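Local coordinates for protein bottromycin amidohydrolase (Streptomyces purpureus, PDB 6I5S) that probably hydrolyses the thiazoline-bearing peptide intermediate during bottromycin biosynthesis, acting as a gatekeeper amidohydrolase with two zinc ions, at residues G16-L28 against H96-V108. Sequence-based numbering, arbitrary orientation.
Sequences GLLPEGDPLVAAL and HVSSVSDLVGLLV
OD2 of D22, which lies 3.7 Å from CG1 of V100, is gripped by two amides of its own helix. The backbone N of V25 meets the anti lone pair of OD2 at 3.2 Å, while the N of L24 adds a weaker, more bent bond. With CG anti to its own backbone N (chi1 -176°), D22 reaches over the first turn as an N-cap, the side chain running past CG1 of V100 in the opposite direction. Replacing D22 by an alanine is likely to leave the amides of V25 and L24 without their side-chain acceptor and CG1 of V100 without its neighbour. V100 stands between both parts of 16-28: its CG2 touches CD1 of L28 at 3.8 Å and also meets L24 and V25, whereas its CB rests on the backbone O of L17. CG2 of V104 lies against both methyls of L28, and CD2 also reaches CD1 of L107. At the opposite end, CD2 of L17 lies 3.4 Å from the backbone C of S98, and a water accepts from the N of V100 while donating weakly to the O of L17. D102, whose OD1 is salt-bridged to R300, accepts the N of S98 with OD2 at 2.8 Å in a nearly straight bond, which would hold the short loop after H96 against the helix's first turn. The contact thus sets segment 16-28 against helix 100-108, inclined at 46° to helix 23-28, just after H94 and H96, the zinc-binding HxH motif characteristic of the amidohydrolase superfamily.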
loop_
_atom_site.group_PDB
_atom_site.type_symbol
_atom_site.label_atom_id
_atom_site.label_comp_id
_atom_site.label_asym_id
_atom_site.label_seq_id
_atom_site.Cartn_x
_atom_site.Cartn_y
_atom_site.Cartn_z
ATOM N N GLY A 16 -12.377 3.640 16.073
ATOM C CA GLY A 16 -11.011 3.698 16.606
ATOM C C GLY A 16 -9.975 4.339 15.721
ATOM O O GLY A 16 -8.964 4.826 16.226
ATOM N N LEU A 17 -10.177 4.367 14.407
ATOM C CA LEU A 17 -9.221 5.066 13.572
ATOM C C LEU A 17 -9.358 6.579 13.640
ATOM O O LEU A 17 -8.453 7.280 13.185
ATOM C CB LEU A 17 -9.361 4.670 12.113
ATOM C CG LEU A 17 -8.951 3.226 11.787
ATOM C CD1 LEU A 17 -9.317 2.832 10.392
ATOM C CD2 LEU A 17 -7.391 3.041 12.008
ATOM N N LEU A 18 -10.470 7.096 14.170
ATOM C CA LEU A 18 -10.793 8.516 14.104
ATOM C C LEU A 18 -11.289 8.957 15.463
ATOM O O LEU A 18 -12.434 9.377 15.621
ATOM C CB LEU A 18 -11.827 8.799 13.015
ATOM C CG LEU A 18 -11.358 8.396 11.620
ATOM C CD1 LEU A 18 -12.518 8.374 10.647
ATOM C CD2 LEU A 18 -10.266 9.334 11.121
ATOM N N PRO A 19 -10.439 8.871 16.472
ATOM C CA PRO A 19 -10.903 9.080 17.833
ATOM C C PRO A 19 -11.239 10.541 18.093
ATOM O O PRO A 19 -10.589 11.466 17.594
ATOM C CB PRO A 19 -9.718 8.623 18.693
ATOM C CG PRO A 19 -8.513 8.706 17.797
ATOM C CD PRO A 19 -9.031 8.403 16.407
ATOM N N GLU A 20 -12.266 10.734 18.914
ATOM C CA GLU A 20 -12.690 12.079 19.294
ATOM C C GLU A 20 -11.572 12.799 20.033
ATOM O O GLU A 20 -10.839 12.202 20.825
ATOM C CB GLU A 20 -13.933 12.017 20.189
ATOM C CG GLU A 20 -15.089 11.206 19.632
ATOM C CD GLU A 20 -16.122 12.061 18.938
ATOM O OE1 GLU A 20 -16.831 12.808 19.646
ATOM O OE2 GLU A 20 -16.216 11.993 17.689
ATOM N N GLY A 21 -11.460 14.101 19.789
ATOM C CA GLY A 21 -10.453 14.936 20.431
ATOM C C GLY A 21 -9.031 14.758 19.935
ATOM O O GLY A 21 -8.119 15.340 20.517
ATOM N N ASP A 22 -8.815 13.979 18.931
ATOM C CA ASP A 22 -7.463 13.808 18.412
ATOM C C ASP A 22 -7.105 14.967 17.472
ATOM O O ASP A 22 -7.923 15.376 16.639
ATOM C CB ASP A 22 -7.365 12.481 17.686
ATOM C CG ASP A 22 -5.948 12.180 17.191
ATOM O OD1 ASP A 22 -5.196 11.443 17.845
ATOM O OD2 ASP A 22 -5.583 12.681 16.119
ATOM N N PRO A 23 -5.895 15.523 17.570
ATOM C CA PRO A 23 -5.564 16.702 16.744
ATOM C C PRO A 23 -5.469 16.413 15.264
ATOM O O PRO A 23 -5.737 17.299 14.434
ATOM C CB PRO A 23 -4.191 17.133 17.282
ATOM C CG PRO A 23 -3.789 16.109 18.266
ATOM C CD PRO A 23 -4.723 14.993 18.276
ATOM N N LEU A 24 -5.008 15.225 14.910
ATOM C CA LEU A 24 -4.934 14.841 13.507
ATOM C C LEU A 24 -6.324 14.630 12.925
ATOM O O LEU A 24 -6.585 15.018 11.781
ATOM C CB LEU A 24 -4.074 13.577 13.352
ATOM C CG LEU A 24 -2.544 13.715 13.502
ATOM C CD1 LEU A 24 -1.869 12.341 13.262
ATOM C CD2 LEU A 24 -2.069 14.665 12.508
ATOM N N VAL A 25 -7.220 13.999 13.685
ATOM C CA VAL A 25 -8.616 13.859 13.251
ATOM C C VAL A 25 -9.238 15.216 13.039
ATOM O O VAL A 25 -9.928 15.473 12.034
ATOM C CB VAL A 25 -9.411 13.046 14.283
ATOM C CG1 VAL A 25 -10.892 12.964 13.894
ATOM C CG2 VAL A 25 -8.868 11.644 14.395
ATOM N N ALA A 26 -9.015 16.111 13.995
ATOM C CA ALA A 26 -9.558 17.464 13.866
ATOM C C ALA A 26 -9.074 18.134 12.582
ATOM O O ALA A 26 -9.851 18.801 11.888
ATOM C CB ALA A 26 -9.165 18.297 15.088
ATOM N N ALA A 27 -7.773 17.992 12.266
ATOM C CA ALA A 27 -7.249 18.578 11.034
ATOM C C ALA A 27 -7.926 17.992 9.800
ATOM O O ALA A 27 -8.300 18.744 8.881
ATOM C CB ALA A 27 -5.742 18.411 10.955
ATOM N N LEU A 28 -8.116 16.658 9.766
ATOM C CA LEU A 28 -8.707 16.002 8.599
ATOM C C LEU A 28 -10.194 16.371 8.488
ATOM O O LEU A 28 -10.713 16.546 7.383
ATOM C CB LEU A 28 -8.521 14.485 8.673
ATOM C CG LEU A 28 -7.078 13.966 8.733
ATOM C CD1 LEU A 28 -7.119 12.506 8.829
ATOM C CD2 LEU A 28 -6.383 14.349 7.474
ATOM N N HIS A 96 -1.318 -1.817 6.583
ATOM C CA HIS A 96 -1.917 -2.191 7.859
ATOM C C HIS A 96 -2.143 -0.871 8.599
ATOM O O HIS A 96 -1.356 -0.469 9.450
ATOM C CB HIS A 96 -1.046 -3.159 8.633
ATOM C CG HIS A 96 -0.975 -4.514 7.991
ATOM N ND1 HIS A 96 -2.033 -5.401 7.999
ATOM C CD2 HIS A 96 0.004 -5.107 7.269
ATOM C CE1 HIS A 96 -1.699 -6.489 7.332
ATOM N NE2 HIS A 96 -0.469 -6.335 6.880
ATOM N N VAL A 97 -3.222 -0.201 8.237
ATOM C CA VAL A 97 -3.621 1.063 8.850
ATOM C C VAL A 97 -4.251 0.745 10.191
ATOM O O VAL A 97 -5.241 0.007 10.259
ATOM C CB VAL A 97 -4.580 1.800 7.935
ATOM C CG1 VAL A 97 -5.230 2.952 8.683
ATOM C CG2 VAL A 97 -3.798 2.250 6.706
ATOM N N SER A 98 -3.652 1.285 11.265
ATOM C CA SER A 98 -4.085 1.079 12.634
ATOM C C SER A 98 -4.345 2.378 13.377
ATOM O O SER A 98 -4.872 2.337 14.497
ATOM C CB SER A 98 -3.036 0.268 13.419
ATOM O OG SER A 98 -2.946 -1.025 12.886
ATOM N N SER A 99 -4.002 3.511 12.784
ATOM C CA SER A 99 -4.166 4.800 13.452
ATOM C C SER A 99 -4.313 5.912 12.423
ATOM O O SER A 99 -3.958 5.778 11.245
ATOM C CB SER A 99 -2.978 5.139 14.380
ATOM O OG SER A 99 -1.884 5.502 13.621
ATOM N N VAL A 100 -4.883 7.025 12.892
ATOM C CA VAL A 100 -4.982 8.205 12.034
ATOM C C VAL A 100 -3.604 8.703 11.593
ATOM O O VAL A 100 -3.482 9.296 10.516
ATOM C CB VAL A 100 -5.781 9.304 12.761
ATOM C CG1 VAL A 100 -5.074 9.723 14.029
ATOM C CG2 VAL A 100 -5.996 10.499 11.854
ATOM N N SER A 101 -2.551 8.433 12.371
ATOM C CA SER A 101 -1.192 8.756 11.928
ATOM C C SER A 101 -0.881 8.113 10.584
ATOM O O SER A 101 -0.260 8.726 9.713
ATOM C CB SER A 101 -0.207 8.315 13.003
ATOM O OG SER A 101 1.117 8.480 12.546
ATOM N N ASP A 102 -1.241 6.838 10.418
ATOM C CA ASP A 102 -1.031 6.160 9.143
ATOM C C ASP A 102 -1.802 6.832 8.015
ATOM O O ASP A 102 -1.305 6.930 6.891
ATOM C CB ASP A 102 -1.468 4.697 9.242
ATOM C CG ASP A 102 -0.826 3.948 10.386
ATOM O OD1 ASP A 102 0.251 4.356 10.864
ATOM O OD2 ASP A 102 -1.358 2.872 10.797
ATOM N N LEU A 103 -3.056 7.224 8.270
ATOM C CA LEU A 103 -3.869 7.830 7.228
ATOM C C LEU A 103 -3.236 9.130 6.739
ATOM O O LEU A 103 -3.174 9.397 5.532
ATOM C CB LEU A 103 -5.292 8.068 7.768
ATOM C CG LEU A 103 -6.134 6.800 8.103
ATOM C CD1 LEU A 103 -7.418 7.219 8.774
ATOM C CD2 LEU A 103 -6.419 6.024 6.851
ATOM N N VAL A 104 -2.727 9.936 7.667
ATOM C CA VAL A 104 -2.075 11.191 7.299
ATOM C C VAL A 104 -0.787 10.942 6.537
ATOM O O VAL A 104 -0.525 11.596 5.521
ATOM C CB VAL A 104 -1.847 12.065 8.553
ATOM C CG1 VAL A 104 -0.968 13.280 8.158
ATOM C CG2 VAL A 104 -3.197 12.529 9.172
ATOM N N GLY A 105 0.020 9.969 6.986
ATOM C CA GLY A 105 1.243 9.621 6.270
ATOM C C GLY A 105 0.982 9.224 4.834
ATOM O O GLY A 105 1.668 9.686 3.913
ATOM N N LEU A 106 -0.052 8.396 4.607
ATOM C CA LEU A 106 -0.383 8.026 3.238
ATOM C C LEU A 106 -0.740 9.248 2.398
ATOM O O LEU A 106 -0.179 9.417 1.299
ATOM C CB LEU A 106 -1.507 6.986 3.215
ATOM C CG LEU A 106 -1.142 5.635 3.816
ATOM C CD1 LEU A 106 -2.377 4.769 3.966
ATOM C CD2 LEU A 106 -0.093 4.898 3.000
ATOM N N LEU A 107 -1.661 10.123 2.904
ATOM C CA LEU A 107 -2.126 11.257 2.116
ATOM C C LEU A 107 -0.974 12.166 1.738
ATOM O O LEU A 107 -0.887 12.652 0.614
ATOM C CB LEU A 107 -3.133 12.075 2.923
ATOM C CG LEU A 107 -4.505 11.426 3.064
ATOM C CD1 LEU A 107 -5.320 12.329 4.008
ATOM C CD2 LEU A 107 -5.148 11.293 1.699
ATOM N N VAL A 108 -0.106 12.433 2.696
ATOM C CA VAL A 108 1.015 13.359 2.471
ATOM C C VAL A 108 1.906 12.870 1.337
ATOM O O VAL A 108 2.546 13.669 0.641
ATOM C CB VAL A 108 1.801 13.501 3.800
ATOM C CG1 VAL A 108 3.231 13.910 3.559
ATOM C CG2 VAL A 108 1.081 14.470 4.716
HETATM O O HOH W 1 -6.148 6.580 15.507
#